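Local structure of diaminopimelate decarboxylase (Aquifex aeolicus, 2P3E) at residues B[71-76]-B[91-96]. The protein probably catalyses the pyridoxal-phosphate-dependent decarboxylation of meso-diaminopimelate to L-lysine, the last step of lysine biosynthesis, as a homodimer. Sequence-based numbering, arbitrary orientation.
Sequences HLVKLL and LYLAKK
Val-73 and Leu-93 meet methyl to methyl between two neighbouring helices, CG2 of Val-73 lying 4.4 Å from CD2 of Leu-93. Val-73 directs its beta-branch at helix 88-96, and a short, forked side chain suits a place so near the backbone. Leu-93 starts out beside the interface and uses its longer side chain to reach across: CG stands anti to the backbone N (chi1 -163°), and CD2 is the branch that continues away from CA in the extended direction, which carries it to the valine. Ala-94 points its methyl away, onto Ala-83 of strand 82-85; two such small side chains suit a close approach of helix to strand. At the solvent edge the chain of Lys-74, extended as far as CE and bent at its last torsion, brings NZ to 4.3 Å from the carbonyl O of Lys-96, too far for a hydrogen bond but probably a mild attraction near the helix's C-terminal end. Behind the methyls, Val-73 rests on Tyr-62 of strand 59-63, while Leu-93 touches Val-64 and Phe-68 of its own chain and Met-387 of the second subunit. These are successive outer helices of the TIM-type barrel that, as in relatives, probably holds pyridoxal phosphate. With 125 Å² buried and methyl-to-methyl contact at its centre, their direct contact is light; both also pack against barrel strands.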
loop_
_atom_site.group_PDB
_atom_site.type_symbol
_atom_site.label_atom_id
_atom_site.label_comp_id
_atom_site.label_asym_id
_atom_site.label_seq_id
_atom_site.Cartn_x
_atom_site.Cartn_y
_atom_site.Cartn_z
ATOM N N HIS B 71 7.237 15.175 -12.813
ATOM C CA HIS B 71 7.719 15.321 -14.188
ATOM C C HIS B 71 6.698 14.805 -15.208
ATOM O O HIS B 71 6.532 15.389 -16.287
ATOM C CB HIS B 71 9.094 14.649 -14.367
ATOM C CG HIS B 71 10.127 15.161 -13.403
ATOM N ND1 HIS B 71 10.723 16.401 -13.540
ATOM C CD2 HIS B 71 10.625 14.629 -12.256
ATOM C CE1 HIS B 71 11.569 16.593 -12.538
ATOM N NE2 HIS B 71 11.517 15.537 -11.741
ATOM N N LEU B 72 5.992 13.730 -14.866
ATOM C CA LEU B 72 4.952 13.220 -15.751
ATOM C C LEU B 72 3.752 14.170 -15.793
ATOM O O LEU B 72 3.160 14.387 -16.862
ATOM C CB LEU B 72 4.526 11.806 -15.331
ATOM C CG LEU B 72 5.636 10.734 -15.339
ATOM C CD1 LEU B 72 5.108 9.379 -14.845
ATOM C CD2 LEU B 72 6.270 10.576 -16.744
ATOM N N VAL B 73 3.394 14.729 -14.637
ATOM C CA VAL B 73 2.306 15.689 -14.562
ATOM C C VAL B 73 2.677 16.962 -15.336
ATOM O O VAL B 73 1.843 17.495 -16.065
ATOM C CB VAL B 73 1.891 16.005 -13.104
ATOM C CG1 VAL B 73 0.739 17.024 -13.085
ATOM C CG2 VAL B 73 1.459 14.691 -12.370
ATOM N N LYS B 74 3.926 17.410 -15.198
ATOM C CA LYS B 74 4.413 18.585 -15.960
ATOM C C LYS B 74 4.317 18.370 -17.458
ATOM O O LYS B 74 3.887 19.268 -18.191
ATOM C CB LYS B 74 5.842 18.981 -15.553
ATOM C CG LYS B 74 6.326 20.272 -16.276
ATOM C CD LYS B 74 7.556 20.827 -15.607
ATOM C CE LYS B 74 7.741 22.303 -15.947
ATOM N NZ LYS B 74 6.835 23.161 -15.075
ATOM N N LEU B 75 4.700 17.181 -17.903
ATOM C CA LEU B 75 4.602 16.766 -19.295
ATOM C C LEU B 75 3.195 16.991 -19.895
ATOM O O LEU B 75 3.041 17.539 -21.004
ATOM C CB LEU B 75 5.010 15.286 -19.387
ATOM C CG LEU B 75 5.613 14.696 -20.655
ATOM C CD1 LEU B 75 7.027 15.245 -20.875
ATOM C CD2 LEU B 75 5.670 13.177 -20.598
ATOM N N LEU B 76 2.173 16.557 -19.160
ATOM C CA LEU B 76 0.772 16.743 -19.553
ATOM C C LEU B 76 0.346 18.200 -19.449
ATOM O O LEU B 76 -0.313 18.723 -20.354
ATOM C CB LEU B 76 -0.147 15.846 -18.692
ATOM C CG LEU B 76 0.070 14.347 -18.967
ATOM C CD1 LEU B 76 -0.455 13.481 -17.813
ATOM C CD2 LEU B 76 -0.574 13.944 -20.286
ATOM N N LEU B 91 -3.337 18.930 -5.388
ATOM C CA LEU B 91 -3.380 20.383 -5.671
ATOM C C LEU B 91 -1.951 20.954 -5.737
ATOM O O LEU B 91 -1.587 21.631 -6.701
ATOM C CB LEU B 91 -4.213 21.125 -4.629
ATOM C CG LEU B 91 -4.290 22.663 -4.815
ATOM C CD1 LEU B 91 -5.023 23.060 -6.110
ATOM C CD2 LEU B 91 -4.927 23.344 -3.610
ATOM N N TYR B 92 -1.173 20.670 -4.695
ATOM C CA TYR B 92 0.245 21.069 -4.603
ATOM C C TYR B 92 0.987 20.602 -5.839
ATOM O O TYR B 92 1.685 21.386 -6.491
ATOM C CB TYR B 92 0.853 20.507 -3.303
ATOM C CG TYR B 92 2.346 20.195 -3.304
ATOM C CD1 TYR B 92 3.267 21.099 -2.773
ATOM C CD2 TYR B 92 2.822 18.971 -3.789
ATOM C CE1 TYR B 92 4.638 20.819 -2.753
ATOM C CE2 TYR B 92 4.194 18.683 -3.793
ATOM C CZ TYR B 92 5.088 19.612 -3.269
ATOM O OH TYR B 92 6.429 19.308 -3.251
ATOM N N LEU B 93 0.798 19.326 -6.173
ATOM C CA LEU B 93 1.464 18.705 -7.299
ATOM C C LEU B 93 1.070 19.333 -8.624
ATOM O O LEU B 93 1.935 19.673 -9.441
ATOM C CB LEU B 93 1.140 17.225 -7.288
ATOM C CG LEU B 93 1.974 16.253 -8.099
ATOM C CD1 LEU B 93 3.364 16.079 -7.487
ATOM C CD2 LEU B 93 1.197 14.982 -8.031
ATOM N N ALA B 94 -0.234 19.530 -8.832
ATOM C CA ALA B 94 -0.719 20.138 -10.082
ATOM C C ALA B 94 -0.097 21.531 -10.245
ATOM O O ALA B 94 0.413 21.871 -11.321
ATOM C CB ALA B 94 -2.265 20.224 -10.080
ATOM N N LYS B 95 -0.122 22.308 -9.160
ATOM C CA LYS B 95 0.410 23.682 -9.162
ATOM C C LYS B 95 1.916 23.752 -9.423
ATOM O O LYS B 95 2.364 24.586 -10.206
ATOM C CB LYS B 95 0.024 24.425 -7.870
ATOM C CG LYS B 95 -1.443 24.883 -7.859
ATOM C CD LYS B 95 -1.939 25.268 -6.457
ATOM C CE LYS B 95 -1.537 26.672 -6.058
ATOM N NZ LYS B 95 -2.164 27.091 -4.764
ATOM N N LYS B 96 2.680 22.853 -8.796
ATOM C CA LYS B 96 4.117 22.731 -9.014
ATOM C C LYS B 96 4.447 22.342 -10.437
ATOM O O LYS B 96 5.494 22.742 -10.970
ATOM C CB LYS B 96 4.724 21.666 -8.092
ATOM C CG LYS B 96 4.947 22.112 -6.665
ATOM C CD LYS B 96 6.308 22.765 -6.488
ATOM C CE LYS B 96 6.548 23.051 -5.021
ATOM N NZ LYS B 96 7.727 23.952 -4.834
#